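Local coordinates for beta-mannosidase (Trichoderma harzianum, PDB 4CVU), which hydrolyses beta-mannosides as a family 2 glycoside hydrolase, probably releasing beta-linked mannose from the non-reducing ends of sugar chains, at residues N463-I468 / I518-N523; P601-W606 / A666-W671. One frame throughout, in Å; residues are numbered along the deposited sequence.

In the fold
Following the chain from its N terminus, contact 1 comes first: residues 463-468 on helix 458-475 meet residues 518-523 on helix 506-528, closing a loop of 49 mostly helical residues that includes strand 481-485 of the mixed, largely parallel sheet. Contact 2 opens only after contact 1 has closed. It brings the start of helix 603-609 against the early turns of helix 664-692, across 59 residues without a strand. The two loops therefore follow in series and neither nest nor cross. The centres of the two contacts lie about 46 Å apart, on opposite sides of the chain's centre. Contact 1 ties together two helices beside the sheet; contact 2 joins two later helices, the second of which carries the glycosylated Asn667.

Contact 1 of 2, residues N463-I468 / I518-N523; sequences NVVGEI and ITTLFN. With MAN (alpha-D-mannopyranose), chain E; MAN (alpha-D-mannopyranose), chain B.
Ile468 and Leu521 mark the nearest backbone approach, 7.2 Å between CA and CA, of two helical segments that run nearly parallel at 26°; the axes of the two short segments approach to 10.4 Å. That spacing suits branched aliphatic side chains, and no hydrogen bond crosses the gap. Leu521 reaches over with one branch: its CD1 meets CG1 of Ile468 at 3.7 Å and, one helical turn earlier, CG1 of Val464 at 3.8 Å, crossing each side chain at about a right angle. Beside this aliphatic cluster, Val465 CG2 and Thr520 CG2 press together at 3.4 Å, tighter than usual for two carbons. In Thr520 the methyl lies anti to the backbone N and OG1 beside it (chi1 -53°), so the methyl meets Val465 while the hydroxyl bonds to Asn515 O of its own helix. Val465 puts its other methyl, CG1, beside the mannose of chain B. Asn523 serves another glycan mannose, that of chain E, whose O4 donates to OD1 at 2.8 Å, while ND2 donates to a lone pair of Thr519 O in the carbonyl plane, fixing the amide's rotation. Ile468 packs on Tyr427, Phe447 and Val524, whereas Ile518 and Phe522 cover Ile554 of strand 554-556. Strand 442-446, helix 458-475 and strand 481-485 form a beta-alpha-beta crossover, consistent with the (beta/alpha)8 barrel of family 2 catalytic domains, and helix 506-528 leads to strand 534-535.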
ATOM      1  N   ASN A 463      18.805  -5.572 -39.886  1.00 41.02           N
ATOM      2  CA  ASN A 463      18.688  -5.798 -38.444  1.00 41.59           C
ATOM      3  C   ASN A 463      17.626  -6.871 -38.160  1.00 39.29           C
ATOM      4  O   ASN A 463      17.881  -7.822 -37.456  1.00 39.12           O
ATOM      5  CB  ASN A 463      18.342  -4.484 -37.705  1.00 41.18           C
ATOM      6  CG  ASN A 463      18.643  -4.541 -36.212  1.00 39.92           C
ATOM      7  OD1 ASN A 463      19.092  -5.541 -35.694  1.00 41.94           O
ATOM      8  ND2 ASN A 463      18.377  -3.451 -35.517  1.00 42.22           N
ATOM      9  N   VAL A 464      16.464  -6.730 -38.783  1.00 39.42           N
ATOM     10  CA  VAL A 464      15.389  -7.728 -38.650  1.00 39.25           C
ATOM     11  C   VAL A 464      15.884  -9.117 -39.049  1.00 39.04           C
ATOM     12  O   VAL A 464      15.619 -10.116 -38.372  1.00 37.75           O
ATOM     13  CB  VAL A 464      14.147  -7.336 -39.497  1.00 38.21           C
ATOM     14  CG1 VAL A 464      13.192  -8.504 -39.602  1.00 40.50           C
ATOM     15  CG2 VAL A 464      13.421  -6.148 -38.870  1.00 39.40           C
ATOM     16  N   VAL A 465      16.611  -9.197 -40.172  1.00 40.30           N
ATOM     17  CA  VAL A 465      17.117 -10.482 -40.662  1.00 39.89           C
ATOM     18  C   VAL A 465      18.076 -11.106 -39.649  1.00 39.73           C
ATOM     19  O   VAL A 465      18.044 -12.311 -39.429  1.00 40.44           O
ATOM     20  CB  VAL A 465      17.785 -10.320 -42.066  1.00 43.69           C
ATOM     21  CG1 VAL A 465      18.649 -11.516 -42.397  1.00 43.30           C
ATOM     22  CG2 VAL A 465      16.713 -10.091 -43.143  1.00 43.55           C
ATOM     23  N   GLY A 466      18.898 -10.295 -38.992  1.00 40.49           N
ATOM     24  CA  GLY A 466      19.734 -10.824 -37.902  1.00 41.79           C
ATOM     25  C   GLY A 466      18.824 -11.475 -36.856  1.00 41.63           C
ATOM     26  O   GLY A 466      19.074 -12.588 -36.396  1.00 40.88           O
ATOM     27  N   GLU A 467      17.738 -10.777 -36.563  1.00 40.40           N
ATOM     28  CA  GLU A 467      16.756 -11.203 -35.548  1.00 42.39           C
ATOM     29  C   GLU A 467      16.000 -12.438 -35.966  1.00 40.10           C
ATOM     30  O   GLU A 467      15.961 -13.407 -35.215  1.00 40.09           O
ATOM     31  CB  GLU A 467      15.816 -10.035 -35.225  1.00 40.73           C
ATOM     32  CG  GLU A 467      14.410 -10.373 -34.801  1.00 40.27           C
ATOM     33  CD  GLU A 467      13.596  -9.126 -34.592  1.00 39.22           C
ATOM     34  OE1 GLU A 467      14.165  -8.022 -34.676  1.00 38.76           O
ATOM     35  OE2 GLU A 467      12.376  -9.243 -34.347  1.00 39.77           O
ATOM     36  N   ILE A 468      15.385 -12.427 -37.151  1.00 40.24           N
ATOM     37  CA  ILE A 468      14.633 -13.595 -37.576  1.00 39.76           C
ATOM     38  C   ILE A 468      15.522 -14.836 -37.709  1.00 41.41           C
ATOM     39  O   ILE A 468      15.113 -15.914 -37.312  1.00 40.94           O
ATOM     40  CB  ILE A 468      13.881 -13.376 -38.902  1.00 40.02           C
ATOM     41  CG1 ILE A 468      12.984 -12.144 -38.818  1.00 40.10           C
ATOM     42  CG2 ILE A 468      13.051 -14.585 -39.235  1.00 40.18           C
ATOM     43  CD1 ILE A 468      12.028 -12.153 -37.655  1.00 40.99           C
ATOM     44  N   ILE A 518       6.974 -11.317 -46.237  1.00 45.59           N
ATOM     45  CA  ILE A 518       6.847 -12.510 -47.072  1.00 43.51           C
ATOM     46  C   ILE A 518       8.175 -12.822 -47.792  1.00 44.74           C
ATOM     47  O   ILE A 518       8.796 -13.835 -47.520  1.00 44.44           O
ATOM     48  CB  ILE A 518       5.688 -12.364 -48.072  1.00 44.30           C
ATOM     49  CG1 ILE A 518       4.368 -12.115 -47.334  1.00 45.34           C
ATOM     50  CG2 ILE A 518       5.564 -13.613 -48.934  1.00 45.29           C
ATOM     51  CD1 ILE A 518       3.198 -11.839 -48.267  1.00 45.98           C
ATOM     52  N   THR A 519       8.595 -11.939 -48.699  1.00 44.45           N
ATOM     53  CA  THR A 519       9.812 -12.134 -49.492  1.00 44.88           C
ATOM     54  C   THR A 519      11.025 -12.324 -48.573  1.00 44.80           C
ATOM     55  O   THR A 519      11.707 -13.317 -48.683  1.00 46.31           O
ATOM     56  CB  THR A 519      10.026 -10.982 -50.504  1.00 46.24           C
ATOM     57  OG1 THR A 519       8.824 -10.749 -51.254  1.00 45.47           O
ATOM     58  CG2 THR A 519      11.144 -11.310 -51.494  1.00 48.23           C
ATOM     59  N   THR A 520      11.265 -11.427 -47.627  1.00 45.74           N
ATOM     60  CA  THR A 520      12.452 -11.568 -46.759  1.00 46.19           C
ATOM     61  C   THR A 520      12.220 -12.651 -45.708  1.00 45.58           C
ATOM     62  O   THR A 520      12.942 -13.649 -45.659  1.00 44.68           O
ATOM     63  CB  THR A 520      12.811 -10.262 -46.042  1.00 45.99           C
ATOM     64  OG1 THR A 520      12.930  -9.213 -46.995  1.00 44.73           O
ATOM     65  CG2 THR A 520      14.131 -10.394 -45.282  1.00 47.01           C
ATOM     66  N   LEU A 521      11.186 -12.456 -44.896  1.00 43.42           N
ATOM     67  CA  LEU A 521      10.940 -13.338 -43.753  1.00 43.57           C
ATOM     68  C   LEU A 521      10.589 -14.796 -44.116  1.00 40.04           C
ATOM     69  O   LEU A 521      11.117 -15.712 -43.502  1.00 39.32           O
ATOM     70  CB  LEU A 521       9.887 -12.725 -42.818  1.00 43.66           C
ATOM     71  CG  LEU A 521      10.392 -11.822 -41.672  1.00 46.11           C
ATOM     72  CD1 LEU A 521      11.523 -10.891 -42.034  1.00 48.47           C
ATOM     73  CD2 LEU A 521       9.255 -11.022 -41.081  1.00 46.05           C
ATOM     74  N   PHE A 522       9.704 -15.030 -45.075  1.00 39.46           N
ATOM     75  CA  PHE A 522       9.399 -16.437 -45.424  1.00 40.53           C
ATOM     76  C   PHE A 522      10.626 -17.149 -45.985  1.00 40.60           C
ATOM     77  O   PHE A 522      10.841 -18.325 -45.714  1.00 39.86           O
ATOM     78  CB  PHE A 522       8.242 -16.575 -46.426  1.00 40.73           C
ATOM     79  CG  PHE A 522       7.875 -18.013 -46.743  1.00 41.10           C
ATOM     80  CD1 PHE A 522       7.555 -18.896 -45.722  1.00 42.31           C
ATOM     81  CD2 PHE A 522       7.834 -18.475 -48.059  1.00 42.06           C
ATOM     82  CE1 PHE A 522       7.191 -20.213 -45.981  1.00 42.13           C
ATOM     83  CE2 PHE A 522       7.478 -19.792 -48.336  1.00 42.60           C
ATOM     84  CZ  PHE A 522       7.164 -20.668 -47.295  1.00 42.97           C
ATOM     85  N   ASN A 523      11.411 -16.444 -46.810  1.00 41.88           N
ATOM     86  CA  ASN A 523      12.677 -17.020 -47.299  1.00 42.73           C
ATOM     87  C   ASN A 523      13.631 -17.342 -46.182  1.00 41.04           C
ATOM     88  O   ASN A 523      14.194 -18.399 -46.170  1.00 40.47           O
ATOM     89  CB  ASN A 523      13.363 -16.135 -48.345  1.00 42.93           C
ATOM     90  CG  ASN A 523      12.961 -16.529 -49.731  1.00 44.58           C
ATOM     91  OD1 ASN A 523      13.328 -17.618 -50.175  1.00 46.51           O
ATOM     92  ND2 ASN A 523      12.176 -15.691 -50.414  1.00 45.07           N
TER
HETATM   93  C1  MAN E   4      17.746 -17.434 -52.634  1.00 45.57           C
HETATM   94  C2  MAN E   4      16.779 -16.490 -53.328  1.00 47.05           C
HETATM   95  C3  MAN E   4      15.331 -16.732 -52.856  1.00 45.25           C
HETATM   96  C4  MAN E   4      14.992 -18.199 -53.137  1.00 45.02           C
HETATM   97  C5  MAN E   4      16.001 -19.069 -52.381  1.00 43.86           C
HETATM   98  C6  MAN E   4      15.786 -20.557 -52.578  1.00 44.55           C
HETATM   99  O2  MAN E   4      16.897 -16.799 -54.734  1.00 44.83           O
HETATM  100  O3  MAN E   4      14.415 -15.895 -53.569  1.00 44.04           O
HETATM  101  O4  MAN E   4      13.610 -18.464 -52.820  1.00 48.14           O
HETATM  102  O5  MAN E   4      17.335 -18.793 -52.823  1.00 44.75           O
HETATM  103  O6  MAN E   4      16.804 -21.282 -51.872  1.00 46.40           O
HETATM  104  C1  MAN B  11      25.455 -13.624 -40.236  1.00 50.78           C
HETATM  105  C2  MAN B  11      25.653 -13.197 -38.792  1.00 51.48           C
HETATM  106  C3  MAN B  11      24.465 -13.651 -37.950  1.00 50.78           C
HETATM  107  C4  MAN B  11      23.159 -13.133 -38.531  1.00 50.84           C
HETATM  108  C5  MAN B  11      23.072 -13.472 -40.021  1.00 52.18           C
HETATM  109  C6  MAN B  11      21.892 -12.805 -40.715  1.00 51.37           C
HETATM  110  O2  MAN B  11      25.735 -11.797 -38.748  1.00 51.00           O
HETATM  111  O3  MAN B  11      24.641 -13.219 -36.633  1.00 51.31           O
HETATM  112  O4  MAN B  11      22.085 -13.779 -37.855  1.00 51.09           O
HETATM  113  O5  MAN B  11      24.245 -13.087 -40.733  1.00 52.76           O
HETATM  114  O6  MAN B  11      21.761 -13.322 -42.039  1.00 49.86           O

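Contact 2 of 2, residues P601-W606 / A666-W671; sequences PSIQTW and ANFSSW. With NAG (2-acetamido-2-deoxy-beta-D-glucopyranose), chain H.
Phe668 overlaps the indole of Trp606, bringing CZ over one face of the indole, offset toward the rim, 3.5 Å from CD1. The planes are inclined at 49°, so the pair is neither a stack nor an edge-to-face contact. On the opposite face of the indole lies Pro601 CG, 3.4 Å above the plane and toward the rim, so the flat side chain is gripped between a phenyl ring and a proline. With an alanine in place of Trp606, the space between Pro601 and Phe668 would probably open, leaving the phenyl ring without the surface its CZ rests on. Ile603 uses both of its branches. Its CG1 arm, anti to the backbone N (chi1 -177°), extends CD1 to the edge of the Phe668 ring, 4.0 Å from CD2. The other branch, CG2, comes to 3.4 Å from Ser669 OG, while that hydroxyl also bonds a water at 2.8 Å. The same water accepts from Ile603 N at 3.1 Å, supplying an acceptor for a first-turn N-H. Ser602 is the N-cap of this helix: its OG accepts from Thr605 N, a task suited to a short hydroxyl side chain, and is also bonded to Glu721. Asn667 takes no part in the packing; its ND2 is joined to C1 of an N-acetylglucosamine at 1.5 Å. One turn later, at Trp671, C6 of the sugar lies over one indole face, toward its rim, and NE1 is bonded to Pro659 O. The Trp606 indole also touches Val622 and Arg625 of helix 620-625 and Cys672 of helix 664-692. The arrangement is a capped helix start packed on an N-glycosylation sequon, Asn667-Phe668-Ser669, in which the middle residue turns inward to the hydrophobic core and the asparagine carries the glycan.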
ATOM      1  N   PRO A 601      -9.551  -7.356 -11.446  1.00 31.04           N
ATOM      2  CA  PRO A 601      -9.020  -8.474 -10.725  1.00 31.16           C
ATOM      3  C   PRO A 601      -9.589  -8.547  -9.294  1.00 32.24           C
ATOM      4  O   PRO A 601     -10.247  -7.602  -8.807  1.00 33.01           O
ATOM      5  CB  PRO A 601      -7.521  -8.122 -10.634  1.00 31.35           C
ATOM      6  CG  PRO A 601      -7.473  -6.643 -10.591  1.00 30.77           C
ATOM      7  CD  PRO A 601      -8.588  -6.241 -11.551  1.00 30.84           C
ATOM      8  N   SER A 602      -9.249  -9.622  -8.577  1.00 32.54           N
ATOM      9  CA  SER A 602      -9.659  -9.772  -7.185  1.00 33.44           C
ATOM     10  C   SER A 602      -9.192  -8.581  -6.351  1.00 33.11           C
ATOM     11  O   SER A 602      -8.213  -7.924  -6.690  1.00 32.38           O
ATOM     12  CB  SER A 602      -9.035 -11.062  -6.613  1.00 33.83           C
ATOM     13  OG  SER A 602      -7.633 -10.887  -6.556  1.00 32.11           O
ATOM     14  N   ILE A 603      -9.910  -8.306  -5.262  1.00 33.07           N
ATOM     15  CA  ILE A 603      -9.441  -7.303  -4.316  1.00 33.66           C
ATOM     16  C   ILE A 603      -8.080  -7.706  -3.719  1.00 33.33           C
ATOM     17  O   ILE A 603      -7.283  -6.824  -3.368  1.00 33.73           O
ATOM     18  CB  ILE A 603     -10.479  -6.975  -3.208  1.00 34.25           C
ATOM     19  CG1 ILE A 603      -9.955  -5.857  -2.294  1.00 34.84           C
ATOM     20  CG2 ILE A 603     -10.854  -8.207  -2.379  1.00 35.35           C
ATOM     21  CD1 ILE A 603     -10.978  -5.311  -1.325  1.00 36.23           C
ATOM     22  N   GLN A 604      -7.786  -9.007  -3.609  1.00 32.72           N
ATOM     23  CA  GLN A 604      -6.486  -9.409  -2.984  1.00 32.10           C
ATOM     24  C   GLN A 604      -5.382  -9.019  -3.966  1.00 33.10           C
ATOM     25  O   GLN A 604      -4.288  -8.633  -3.570  1.00 30.85           O
ATOM     26  CB  GLN A 604      -6.395 -10.909  -2.676  1.00 33.90           C
ATOM     27  CG  GLN A 604      -7.397 -11.432  -1.623  1.00 33.23           C
ATOM     28  CD  GLN A 604      -8.817 -11.625  -2.135  1.00 34.43           C
ATOM     29  OE1 GLN A 604      -9.093 -11.549  -3.304  1.00 36.47           O
ATOM     30  NE2 GLN A 604      -9.727 -11.915  -1.227  1.00 36.43           N
ATOM     31  N   THR A 605      -5.680  -9.126  -5.280  1.00 30.26           N
ATOM     32  CA  THR A 605      -4.715  -8.719  -6.294  1.00 30.75           C
ATOM     33  C   THR A 605      -4.546  -7.168  -6.231  1.00 31.73           C
ATOM     34  O   THR A 605      -3.402  -6.671  -5.996  1.00 31.70           O
ATOM     35  CB  THR A 605      -5.055  -9.260  -7.699  1.00 29.15           C
ATOM     36  OG1 THR A 605      -4.758 -10.689  -7.803  1.00 28.69           O
ATOM     37  CG2 THR A 605      -4.281  -8.540  -8.710  1.00 30.08           C
ATOM     38  N   TRP A 606      -5.661  -6.407  -6.309  1.00 29.85           N
ATOM     39  CA  TRP A 606      -5.592  -4.940  -6.146  1.00 30.07           C
ATOM     40  C   TRP A 606      -4.741  -4.577  -4.939  1.00 31.31           C
ATOM     41  O   TRP A 606      -3.914  -3.647  -4.985  1.00 32.48           O
ATOM     42  CB  TRP A 606      -6.927  -4.354  -5.885  1.00 28.69           C
ATOM     43  CG  TRP A 606      -7.681  -4.153  -7.188  1.00 28.18           C
ATOM     44  CD1 TRP A 606      -8.804  -4.763  -7.564  1.00 28.89           C
ATOM     45  CD2 TRP A 606      -7.281  -3.312  -8.256  1.00 28.31           C
ATOM     46  NE1 TRP A 606      -9.202  -4.310  -8.841  1.00 28.14           N
ATOM     47  CE2 TRP A 606      -8.263  -3.413  -9.274  1.00 28.70           C
ATOM     48  CE3 TRP A 606      -6.205  -2.448  -8.455  1.00 28.78           C
ATOM     49  CZ2 TRP A 606      -8.174  -2.688 -10.451  1.00 29.26           C
ATOM     50  CZ3 TRP A 606      -6.122  -1.729  -9.609  1.00 29.34           C
ATOM     51  CH2 TRP A 606      -7.113  -1.850 -10.614  1.00 29.30           C
ATOM     52  N   ALA A 666     -16.052  -4.396   1.032  1.00 34.66           N
ATOM     53  CA  ALA A 666     -16.797  -5.522   0.596  1.00 34.59           C
ATOM     54  C   ALA A 666     -17.557  -5.110  -0.679  1.00 34.77           C
ATOM     55  O   ALA A 666     -17.779  -5.919  -1.574  1.00 34.93           O
ATOM     56  CB  ALA A 666     -17.770  -5.963   1.684  1.00 35.63           C
ATOM     57  N   ASN A 667     -17.925  -3.845  -0.765  1.00 35.28           N
ATOM     58  CA  ASN A 667     -18.639  -3.342  -1.957  1.00 35.72           C
ATOM     59  C   ASN A 667     -17.757  -3.374  -3.239  1.00 35.96           C
ATOM     60  O   ASN A 667     -18.219  -3.687  -4.368  1.00 35.37           O
ATOM     61  CB  ASN A 667     -19.116  -1.916  -1.713  1.00 37.61           C
ATOM     62  CG  ASN A 667     -20.264  -1.510  -2.641  1.00 40.11           C
ATOM     63  OD1 ASN A 667     -21.071  -2.345  -2.997  1.00 38.77           O
ATOM     64  ND2 ASN A 667     -20.334  -0.225  -3.019  1.00 42.29           N
ATOM     65  N   PHE A 668     -16.522  -2.941  -3.061  1.00 34.29           N
ATOM     66  CA  PHE A 668     -15.500  -2.985  -4.109  1.00 34.55           C
ATOM     67  C   PHE A 668     -15.216  -4.452  -4.452  1.00 34.48           C
ATOM     68  O   PHE A 668     -15.263  -4.837  -5.626  1.00 34.25           O
ATOM     69  CB  PHE A 668     -14.227  -2.285  -3.639  1.00 32.98           C
ATOM     70  CG  PHE A 668     -13.104  -2.293  -4.665  1.00 33.66           C
ATOM     71  CD1 PHE A 668     -13.324  -1.829  -5.950  1.00 32.72           C
ATOM     72  CD2 PHE A 668     -11.835  -2.780  -4.344  1.00 32.79           C
ATOM     73  CE1 PHE A 668     -12.317  -1.851  -6.889  1.00 33.07           C
ATOM     74  CE2 PHE A 668     -10.817  -2.786  -5.279  1.00 32.27           C
ATOM     75  CZ  PHE A 668     -11.067  -2.314  -6.566  1.00 32.92           C
ATOM     76  N   SER A 669     -14.878  -5.272  -3.448  1.00 34.00           N
ATOM     77  CA  SER A 669     -14.626  -6.660  -3.726  1.00 33.06           C
ATOM     78  C   SER A 669     -15.760  -7.333  -4.513  1.00 33.46           C
ATOM     79  O   SER A 669     -15.509  -8.187  -5.379  1.00 33.16           O
ATOM     80  CB  SER A 669     -14.532  -7.452  -2.486  1.00 34.03           C
ATOM     81  OG  SER A 669     -14.162  -8.748  -2.873  1.00 33.44           O
ATOM     82  N   SER A 670     -16.980  -7.020  -4.119  1.00 34.58           N
ATOM     83  CA  SER A 670     -18.177  -7.645  -4.697  1.00 35.76           C
ATOM     84  C   SER A 670     -18.452  -7.150  -6.101  1.00 35.83           C
ATOM     85  O   SER A 670     -18.943  -7.926  -6.944  1.00 36.86           O
ATOM     86  CB  SER A 670     -19.414  -7.343  -3.865  1.00 35.90           C
ATOM     87  OG  SER A 670     -19.615  -8.273  -2.860  1.00 37.17           O
ATOM     88  N   TRP A 671     -18.225  -5.864  -6.346  1.00 36.08           N
ATOM     89  CA  TRP A 671     -18.311  -5.333  -7.727  1.00 35.87           C
ATOM     90  C   TRP A 671     -17.213  -5.975  -8.593  1.00 34.75           C
ATOM     91  O   TRP A 671     -17.431  -6.299  -9.726  1.00 33.69           O
ATOM     92  CB  TRP A 671     -18.227  -3.767  -7.763  1.00 37.01           C
ATOM     93  CG  TRP A 671     -19.552  -3.125  -7.686  1.00 37.07           C
ATOM     94  CD1 TRP A 671     -20.266  -2.794  -6.566  1.00 38.61           C
ATOM     95  CD2 TRP A 671     -20.394  -2.816  -8.800  1.00 37.11           C
ATOM     96  NE1 TRP A 671     -21.481  -2.270  -6.931  1.00 38.15           N
ATOM     97  CE2 TRP A 671     -21.592  -2.301  -8.291  1.00 38.40           C
ATOM     98  CE3 TRP A 671     -20.248  -2.951 -10.181  1.00 38.75           C
ATOM     99  CZ2 TRP A 671     -22.636  -1.886  -9.110  1.00 39.12           C
ATOM    100  CZ3 TRP A 671     -21.280  -2.541 -11.007  1.00 38.19           C
ATOM    101  CH2 TRP A 671     -22.454  -2.004 -10.470  1.00 39.45           C
TER
HETATM  102  C1  NAG H1003     -21.379   0.294  -3.890  1.00 39.55           C
HETATM  103  C2  NAG H1003     -22.074   1.527  -3.266  1.00 44.83           C
HETATM  104  C3  NAG H1003     -23.062   2.210  -4.207  1.00 44.85           C
HETATM  105  C4  NAG H1003     -22.398   2.453  -5.548  1.00 43.45           C
HETATM  106  C5  NAG H1003     -21.868   1.126  -6.098  1.00 42.29           C
HETATM  107  C6  NAG H1003     -21.164   1.308  -7.451  1.00 42.94           C
HETATM  108  C7  NAG H1003     -22.401   1.729  -0.874  1.00 47.00           C
HETATM  109  C8  NAG H1003     -23.218   1.393   0.348  1.00 44.59           C
HETATM  110  N2  NAG H1003     -22.775   1.225  -2.043  1.00 44.78           N
HETATM  111  O3  NAG H1003     -23.432   3.448  -3.637  1.00 47.14           O
HETATM  112  O4  NAG H1003     -23.346   2.997  -6.443  1.00 48.43           O
HETATM  113  O5  NAG H1003     -20.947   0.578  -5.192  1.00 40.44           O
HETATM  114  O6  NAG H1003     -20.104   2.238  -7.348  1.00 43.34           O
HETATM  115  O7  NAG H1003     -21.432   2.457  -0.775  1.00 48.42           O
HETATM  116  O   HOH W   1     -12.663  -9.635  -5.096  1.00 34.26           O